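Local coordinates for protein histidine acid phosphatase (Bifidobacterium longum subsp. infantis, PDB 6RXD) that probably removes phosphate groups by hydrolysis from inositol polyphosphates such as phytate, and from 2,3-bisphosphoglycerate, as a histidine acid phosphatase of the MINPP type, at residues 240-245 / 299-304; 307-312 / 332-337. One frame throughout, in Å; residues are numbered along the deposited sequence. Where two conformers were deposited one is given.

Interaction 1: 240-245 / 299-304. With ZN (zinc ion), chain C.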
ATOM      1  N   ALA A 240      25.769  -5.126   6.204  1.00 13.01           N
ATOM      2  CA  ALA A 240      25.288  -4.504   4.970  1.00 13.97           C
ATOM      3  C   ALA A 240      25.265  -2.994   5.099  1.00 14.39           C
ATOM      4  O   ALA A 240      25.514  -2.272   4.135  1.00 14.47           O
ATOM      5  CB  ALA A 240      23.906  -5.009   4.629  1.00 14.62           C
ATOM      6  N   SER A 241      24.972  -2.518   6.303  1.00 13.61           N
ATOM      7  CA  SER A 241      24.941  -1.083   6.546  1.00 13.64           C
ATOM      8  C   SER A 241      26.325  -0.481   6.341  1.00 14.83           C
ATOM      9  O   SER A 241      26.474   0.557   5.703  1.00 14.92           O
ATOM     10  CB  SER A 241      24.455  -0.785   7.969  1.00 11.86           C
ATOM     11  OG  SER A 241      23.100  -1.177   8.143  1.00 14.82           O
ATOM     12  N   HIS A 242      27.336  -1.126   6.907  1.00 13.49           N
ATOM     13  CA  HIS A 242      28.693  -0.661   6.738  1.00 11.20           C
ATOM     14  C   HIS A 242      29.110  -0.726   5.272  1.00 13.46           C
ATOM     15  O   HIS A 242      29.721   0.208   4.744  1.00 16.03           O
ATOM     16  CB  HIS A 242      29.654  -1.485   7.576  1.00 16.18           C
ATOM     17  CG  HIS A 242      31.069  -1.062   7.396  1.00 16.79           C
ATOM     18  ND1 HIS A 242      31.581   0.062   8.010  1.00 17.17           N
ATOM     19  CD2 HIS A 242      32.063  -1.552   6.621  1.00 18.62           C
ATOM     20  CE1 HIS A 242      32.837   0.224   7.651  1.00 17.99           C
ATOM     21  NE2 HIS A 242      33.151  -0.741   6.807  1.00 18.40           N
ATOM     22  N   ASP A 243      28.788  -1.839   4.619  1.00 13.37           N
ATOM     23  CA  ASP A 243      29.109  -2.051   3.210  0.52 13.51           C
ATOM     24  C   ASP A 243      28.575  -0.905   2.348  1.00 16.63           C
ATOM     25  O   ASP A 243      29.292  -0.314   1.525  1.00 15.26           O
ATOM     26  CB  ASP A 243      28.499  -3.381   2.763  0.52 14.47           C
ATOM     27  CG  ASP A 243      29.063  -3.879   1.450  0.52 13.67           C
ATOM     28  OD1 ASP A 243      30.226  -4.327   1.435  0.52 14.08           O
ATOM     29  OD2 ASP A 243      28.331  -3.849   0.442  0.52 15.53           O
ATOM     30  N   LEU A 244      27.303  -0.598   2.548  1.00 14.32           N
ATOM     31  CA  LEU A 244      26.639   0.424   1.760  1.00 15.42           C
ATOM     32  C   LEU A 244      27.327   1.764   1.926  1.00 13.83           C
ATOM     33  O   LEU A 244      27.633   2.447   0.951  1.00 13.58           O
ATOM     34  CB  LEU A 244      25.185   0.551   2.205  1.00 14.06           C
ATOM     35  CG  LEU A 244      24.369   1.531   1.379  1.00 17.51           C
ATOM     36  CD1 LEU A 244      24.103   0.920  -0.004  1.00 23.88           C
ATOM     37  CD2 LEU A 244      23.075   1.900   2.091  1.00 16.19           C
ATOM     38  N   LEU A 245      27.571   2.140   3.173  1.00 11.52           N
ATOM     39  CA  LEU A 245      28.097   3.472   3.462  1.00 12.87           C
ATOM     40  C   LEU A 245      29.550   3.624   3.044  1.00 14.80           C
ATOM     41  O   LEU A 245      30.009   4.737   2.795  1.00 13.31           O
ATOM     42  CB  LEU A 245      27.950   3.807   4.951  1.00 14.05           C
ATOM     43  CG  LEU A 245      26.511   3.885   5.464  1.00 15.13           C
ATOM     44  CD1 LEU A 245      26.503   3.989   6.980  1.00 16.77           C
ATOM     45  CD2 LEU A 245      25.783   5.074   4.859  1.00 13.84           C
ATOM     46  N   LYS A 299      22.552   7.799  14.646  1.00 13.48           N
ATOM     47  CA  LYS A 299      23.574   7.568  15.665  0.51 18.27           C
ATOM     48  C   LYS A 299      24.392   6.313  15.410  1.00 19.28           C
ATOM     49  O   LYS A 299      25.240   5.936  16.215  1.00 18.44           O
ATOM     50  CB  LYS A 299      22.979   7.552  17.080  0.51 20.78           C
ATOM     51  CG  LYS A 299      22.150   6.331  17.408  0.51 22.60           C
ATOM     52  CD  LYS A 299      20.672   6.631  17.265  0.51 35.61           C
ATOM     53  CE  LYS A 299      19.821   5.404  17.556  0.51 36.80           C
ATOM     54  NZ  LYS A 299      19.105   5.510  18.856  0.51 34.80           N
ATOM     55  N   SER A 300      24.169   5.688  14.265  1.00 15.65           N
ATOM     56  CA  SER A 300      24.912   4.492  13.927  1.00 13.86           C
ATOM     57  C   SER A 300      24.935   4.321  12.433  1.00 12.35           C
ATOM     58  O   SER A 300      24.155   4.964  11.721  1.00 14.49           O
ATOM     59  CB  SER A 300      24.222   3.264  14.501  1.00 14.57           C
ATOM     60  OG  SER A 300      22.951   3.117  13.899  1.00 17.10           O
ATOM     61  N   GLU A 301      25.788   3.413  11.959  1.00 12.86           N
ATOM     62  CA  GLU A 301      25.775   3.057  10.539  1.00 12.06           C
ATOM     63  C   GLU A 301      24.429   2.500  10.092  1.00 12.48           C
ATOM     64  O   GLU A 301      23.968   2.813   8.999  1.00 14.45           O
ATOM     65  CB  GLU A 301      26.874   2.047  10.191  1.00 13.75           C
ATOM     66  CG  GLU A 301      28.284   2.607  10.259  1.00 13.22           C
ATOM     67  CD  GLU A 301      29.331   1.537  10.036  1.00 20.72           C
ATOM     68  OE1 GLU A 301      29.058   0.358  10.347  1.00 25.50           O
ATOM     69  OE2 GLU A 301      30.428   1.859   9.541  1.00 27.81           O
ATOM     70  N   TYR A 302      23.813   1.659  10.921  1.00 12.77           N
ATOM     71  CA  TYR A 302      22.472   1.177  10.626  1.00 14.69           C
ATOM     72  C   TYR A 302      21.514   2.327  10.313  1.00 14.25           C
ATOM     73  O   TYR A 302      20.807   2.278   9.315  1.00 14.51           O
ATOM     74  CB  TYR A 302      21.916   0.307  11.767  1.00 14.35           C
ATOM     75  CG  TYR A 302      20.462  -0.103  11.593  1.00 16.40           C
ATOM     76  CD1 TYR A 302      20.133  -1.338  11.055  1.00 18.03           C
ATOM     77  CD2 TYR A 302      19.424   0.749  11.959  1.00 18.98           C
ATOM     78  CE1 TYR A 302      18.804  -1.714  10.883  1.00 23.47           C
ATOM     79  CE2 TYR A 302      18.099   0.386  11.793  1.00 24.38           C
ATOM     80  CZ  TYR A 302      17.797  -0.849  11.258  1.00 26.29           C
ATOM     81  OH  TYR A 302      16.480  -1.213  11.093  1.00 28.73           O
ATOM     82  N   ASP A 303      21.484   3.351  11.165  1.00 12.74           N
ATOM     83  CA  ASP A 303      20.593   4.486  10.939  1.00 11.30           C
ATOM     84  C   ASP A 303      20.861   5.180   9.617  1.00 11.15           C
ATOM     85  O   ASP A 303      19.921   5.495   8.879  1.00 12.90           O
ATOM     86  CB  ASP A 303      20.761   5.531  12.047  1.00 13.27           C
ATOM     87  CG  ASP A 303      20.221   5.071  13.378  1.00 22.06           C
ATOM     88  OD1 ASP A 303      19.470   4.070  13.438  1.00 18.22           O
ATOM     89  OD2 ASP A 303      20.545   5.747  14.371  1.00 17.06           O
ATOM     90  N   ALA A 304      22.128   5.461   9.333  1.00 12.56           N
ATOM     91  CA  ALA A 304      22.468   6.171   8.100  1.00 13.14           C
ATOM     92  C   ALA A 304      22.142   5.340   6.865  1.00 11.89           C
ATOM     93  O   ALA A 304      21.586   5.861   5.892  1.00 11.63           O
ATOM     94  CB  ALA A 304      23.938   6.596   8.096  1.00 12.06           C
TER
HETATM   95 ZN    ZN C 601      34.750  -1.137   5.377  1.00 21.79          ZN
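His242 and Glu301 lie alongside each other and point the same way, joined by a short, nearly straight hydrogen bond from His242 ND1 to Glu301 OE2 (2.6 Å, 169° at the hydrogen). The carboxylate oxygen sits at the edge of the imidazole, almost in the ring plane, whereas the nitrogen meets OE2 on its syn side, 29° out of the carboxylate plane. With CG anti to the backbone N (chi1 178°), the imidazole runs beside the Glu301 side chain, one nitrogen toward the carboxylate and the other, NE2, on a zinc ion at 2.2 Å. Glu251 supplies the second protein ligand. The His242 ring, on the zinc side, is partly exposed; Glu301 is buried, as are Ser241, Leu245 and Ala304, where the packing is closer. There Leu245 CD1 reaches the carbonyl O of Glu301 at 3.4 Å and the methyl CB of Ala304 at 3.8 Å. Ser241 packs its OG against Tyr302 CA (3.5 Å) while that hydroxyl is hydrogen-bonded to Val237 O within its own helix. Replacing Glu301 by an alanine would probably leave ND1 without its carboxylate mate and the zinc-bound ring freer to turn. Helix 301-317 begins at Glu301, with Ser300 as its N-cap. The whole is a helix-helix contact edged by a zinc site, in which Glu301, elsewhere seen as a zinc ligand itself, is a second-shell carboxylate that probably orients the metal-bound histidine.

Interaction 2: 307-312 / 332-337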
ATOM      1  N   ASP A 307      18.426   5.090   6.338  1.00 11.55           N
ATOM      2  CA  ASP A 307      17.944   6.361   5.796  1.00 14.19           C
ATOM      3  C   ASP A 307      18.249   6.467   4.302  1.00 12.56           C
ATOM      4  O   ASP A 307      17.395   6.915   3.524  1.00 11.07           O
ATOM      5  CB  ASP A 307      18.533   7.556   6.555  1.00 10.81           C
ATOM      6  CG  ASP A 307      17.995   7.668   7.962  1.00 18.63           C
ATOM      7  OD1 ASP A 307      17.130   6.852   8.328  1.00 17.31           O
ATOM      8  OD2 ASP A 307      18.436   8.573   8.699  1.00 17.96           O
ATOM      9  N   LEU A 308      19.439   6.029   3.903  1.00 12.26           N
ATOM     10  CA  LEU A 308      19.831   6.063   2.494  1.00 10.98           C
ATOM     11  C   LEU A 308      18.958   5.102   1.688  1.00 11.83           C
ATOM     12  O   LEU A 308      18.522   5.426   0.578  1.00 13.05           O
ATOM     13  CB  LEU A 308      21.323   5.712   2.319  1.00 10.57           C
ATOM     14  CG  LEU A 308      21.897   5.861   0.903  1.00 10.89           C
ATOM     15  CD1 LEU A 308      21.651   7.280   0.418  1.00 16.13           C
ATOM     16  CD2 LEU A 308      23.387   5.560   0.919  1.00 15.49           C
ATOM     17  N   TYR A 309      18.694   3.924   2.252  1.00  9.54           N
ATOM     18  CA  TYR A 309      17.790   2.977   1.609  1.00 11.11           C
ATOM     19  C   TYR A 309      16.394   3.573   1.467  1.00 10.90           C
ATOM     20  O   TYR A 309      15.744   3.404   0.436  1.00 10.99           O
ATOM     21  CB  TYR A 309      17.739   1.657   2.383  1.00 10.13           C
ATOM     22  CG  TYR A 309      16.709   0.692   1.835  1.00 10.02           C
ATOM     23  CD1 TYR A 309      16.926   0.020   0.639  1.00  9.42           C
ATOM     24  CD2 TYR A 309      15.526   0.455   2.514  1.00 12.48           C
ATOM     25  CE1 TYR A 309      15.967  -0.865   0.135  1.00 11.56           C
ATOM     26  CE2 TYR A 309      14.584  -0.417   2.020  1.00 11.29           C
ATOM     27  CZ  TYR A 309      14.809  -1.069   0.835  1.00 12.65           C
ATOM     28  OH  TYR A 309      13.848  -1.931   0.359  1.00 14.13           O
ATOM     29  N   ASN A 310      15.918   4.283   2.490  1.00  8.86           N
ATOM     30  CA  ASN A 310      14.603   4.917   2.379  1.00 10.41           C
ATOM     31  C   ASN A 310      14.548   5.958   1.260  1.00 12.23           C
ATOM     32  O   ASN A 310      13.505   6.144   0.623  1.00 12.11           O
ATOM     33  CB  ASN A 310      14.156   5.526   3.716  1.00  9.81           C
ATOM     34  CG  ASN A 310      13.398   4.519   4.577  1.00 14.91           C
ATOM     35  OD1 ASN A 310      12.210   4.274   4.358  1.00 18.10           O
ATOM     36  ND2 ASN A 310      14.084   3.920   5.533  1.00 16.66           N
ATOM     37  N   LEU A 311      15.661   6.638   1.012  1.00 10.20           N
ATOM     38  CA  LEU A 311      15.678   7.603  -0.091  1.00 11.09           C
ATOM     39  C   LEU A 311      15.678   6.880  -1.429  1.00 13.62           C
ATOM     40  O   LEU A 311      15.016   7.313  -2.369  1.00 12.93           O
ATOM     41  CB  LEU A 311      16.876   8.559   0.021  1.00 11.09           C
ATOM     42  CG  LEU A 311      16.866   9.497   1.234  1.00 10.57           C
ATOM     43  CD1 LEU A 311      18.040  10.465   1.116  1.00 10.96           C
ATOM     44  CD2 LEU A 311      15.553  10.267   1.342  1.00 13.25           C
ATOM     45  N   TYR A 312      16.405   5.772  -1.507  1.00 10.83           N
ATOM     46  CA  TYR A 312      16.436   4.944  -2.715  1.00 12.04           C
ATOM     47  C   TYR A 312      15.047   4.446  -3.100  1.00 13.13           C
ATOM     48  O   TYR A 312      14.651   4.500  -4.284  1.00 13.10           O
ATOM     49  CB  TYR A 312      17.402   3.777  -2.486  1.00 12.97           C
ATOM     50  CG  TYR A 312      17.275   2.595  -3.419  1.00 12.87           C
ATOM     51  CD1 TYR A 312      17.668   2.682  -4.751  1.00 15.43           C
ATOM     52  CD2 TYR A 312      16.813   1.379  -2.945  1.00 12.31           C
ATOM     53  CE1 TYR A 312      17.570   1.588  -5.592  1.00 15.67           C
ATOM     54  CE2 TYR A 312      16.714   0.277  -3.775  1.00 15.01           C
ATOM     55  CZ  TYR A 312      17.096   0.390  -5.101  1.00 14.89           C
ATOM     56  OH  TYR A 312      17.004  -0.700  -5.943  1.00 20.48           O
ATOM     57  N   GLN A 332      22.442   4.344  -7.956  1.00 15.40           N
ATOM     58  CA  GLN A 332      23.862   4.091  -8.171  0.59 17.34           C
ATOM     59  C   GLN A 332      24.557   3.491  -6.952  1.00 15.09           C
ATOM     60  O   GLN A 332      25.634   2.909  -7.088  1.00 17.49           O
ATOM     61  CB  GLN A 332      24.592   5.373  -8.534  0.59 16.88           C
ATOM     62  CG  GLN A 332      24.824   6.249  -7.324  0.59 20.42           C
ATOM     63  CD  GLN A 332      25.491   7.539  -7.678  0.59 24.58           C
ATOM     64  OE1 GLN A 332      26.717   7.608  -7.756  0.59 18.93           O
ATOM     65  NE2 GLN A 332      24.691   8.579  -7.898  0.59 14.85           N
ATOM     66  N   TYR A 333      23.952   3.626  -5.771  1.00 14.35           N
ATOM     67  CA  TYR A 333      24.549   3.083  -4.553  1.00 15.00           C
ATOM     68  C   TYR A 333      24.085   1.664  -4.290  1.00 16.09           C
ATOM     69  O   TYR A 333      24.517   1.037  -3.321  1.00 14.00           O
ATOM     70  CB  TYR A 333      24.190   3.941  -3.330  1.00 12.22           C
ATOM     71  CG  TYR A 333      24.580   5.398  -3.468  1.00 11.80           C
ATOM     72  CD1 TYR A 333      25.909   5.767  -3.657  1.00 12.55           C
ATOM     73  CD2 TYR A 333      23.621   6.402  -3.376  1.00 14.09           C
ATOM     74  CE1 TYR A 333      26.269   7.099  -3.780  1.00 14.45           C
ATOM     75  CE2 TYR A 333      23.974   7.742  -3.488  1.00 19.42           C
ATOM     76  CZ  TYR A 333      25.295   8.077  -3.698  1.00 15.80           C
ATOM     77  OH  TYR A 333      25.665   9.404  -3.817  1.00 15.78           O
ATOM     78  N   PHE A 334      23.213   1.154  -5.155  1.00 12.32           N
ATOM     79  CA  PHE A 334      22.633  -0.171  -4.924  1.00 13.80           C
ATOM     80  C   PHE A 334      22.802  -1.103  -6.124  1.00 19.46           C
ATOM     81  O   PHE A 334      21.909  -1.891  -6.438  1.00 21.80           O
ATOM     82  CB  PHE A 334      21.158  -0.032  -4.545  1.00 14.90           C
ATOM     83  CG  PHE A 334      20.943   0.642  -3.211  1.00 18.54           C
ATOM     84  CD1 PHE A 334      20.920  -0.107  -2.044  1.00 19.66           C
ATOM     85  CD2 PHE A 334      20.790   2.025  -3.122  1.00 16.16           C
ATOM     86  CE1 PHE A 334      20.720   0.502  -0.807  1.00 17.70           C
ATOM     87  CE2 PHE A 334      20.606   2.646  -1.882  1.00 17.09           C
ATOM     88  CZ  PHE A 334      20.566   1.875  -0.728  1.00 17.42           C
ATOM     89  N   GLN A 335      23.962  -1.011  -6.766  1.00 18.31           N
ATOM     90  CA  GLN A 335      24.279  -1.784  -7.973  1.00 21.51           C
ATOM     91  C   GLN A 335      25.178  -2.967  -7.632  1.00 27.14           C
ATOM     92  O   GLN A 335      25.916  -2.924  -6.651  1.00 19.10           O
ATOM     93  CB  GLN A 335      24.992  -0.897  -8.993  1.00 22.46           C
ATOM     94  CG  GLN A 335      24.167   0.283  -9.487  1.00 30.67           C
ATOM     95  CD  GLN A 335      22.928  -0.154 -10.231  1.00 39.56           C
ATOM     96  OE1 GLN A 335      23.016  -0.824 -11.263  1.00 44.45           O
ATOM     97  NE2 GLN A 335      21.762   0.209  -9.709  1.00 39.06           N
ATOM     98  N   GLY A 336      25.117  -4.019  -8.443  1.00 30.45           N
ATOM     99  CA  GLY A 336      25.977  -5.173  -8.242  1.00 28.45           C
ATOM    100  C   GLY A 336      25.833  -5.779  -6.865  1.00 22.49           C
ATOM    101  O   GLY A 336      24.720  -6.051  -6.411  1.00 26.54           O
ATOM    102  N   ALA A 337      26.959  -5.972  -6.184  1.00 27.16           N
ATOM    103  CA  ALA A 337      26.952  -6.593  -4.865  1.00 23.29           C
ATOM    104  C   ALA A 337      26.151  -5.783  -3.842  1.00 23.11           C
ATOM    105  O   ALA A 337      25.648  -6.326  -2.859  1.00 27.03           O
ATOM    106  CB  ALA A 337      28.384  -6.819  -4.378  1.00 26.64           C
TER
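Tyr312 and Phe334 form an offset aromatic stack, the centre of a small aromatic cluster where the loop leading into helix 339-357 folds back on helix 301-317. Their ring centroids are 4.2 Å apart, the planes are inclined by 23°, and the rings are displaced from each other: Phe334 CD2 lies over the rim of the tyrosine face, while Tyr312 CD2 lies over the middle of the phenylalanine face. Phe334 CB also sits above the Tyr312 ring as a CH-pi contact. With CG anti to the backbone N (chi1 162°), the Tyr312 ring presents one face to Phe334. Tyr309 takes a different attitude. Its side chain crosses that of Phe334 at about a right angle and offers a ring edge, CD1 approaching Phe334 CE1 at 4.1 Å. The hydroxyls of Tyr312 and Tyr309 bond to the backbone oxygens of Arg8 and Tyr9, respectively. Leu308 adds a looser apolar contact, its CD1 being 4.4 Å from Tyr333 CD2, and helix 75-95 packs on both through Phe81. At the far end of the phenylalanine ring, CZ rests 3.8 Å from Tyr309 CA, against the helix backbone itself.

How the interactions relate
Helix 301-317 serves both contacts: its first turn meets 240-245 in interaction 1, and the following turns meet the loop 332-337 in interaction 2, the two centres being 11 Å apart. Leu244 joins them directly. Its CD1 packs 3.5 Å from Phe334 CE1, and its CD2 lies 3.9 Å from Leu308 CD2, so that the apolar packing of the two contacts meets at Leu244. Zinc belongs to the outer side of interaction 1, about 14 Å from the side chain of Leu308. Asp243 and Asp341 have been seen to bind a further zinc ion, which is absent here; the side chain of Asp341 comes within about 5 Å of that of Phe334.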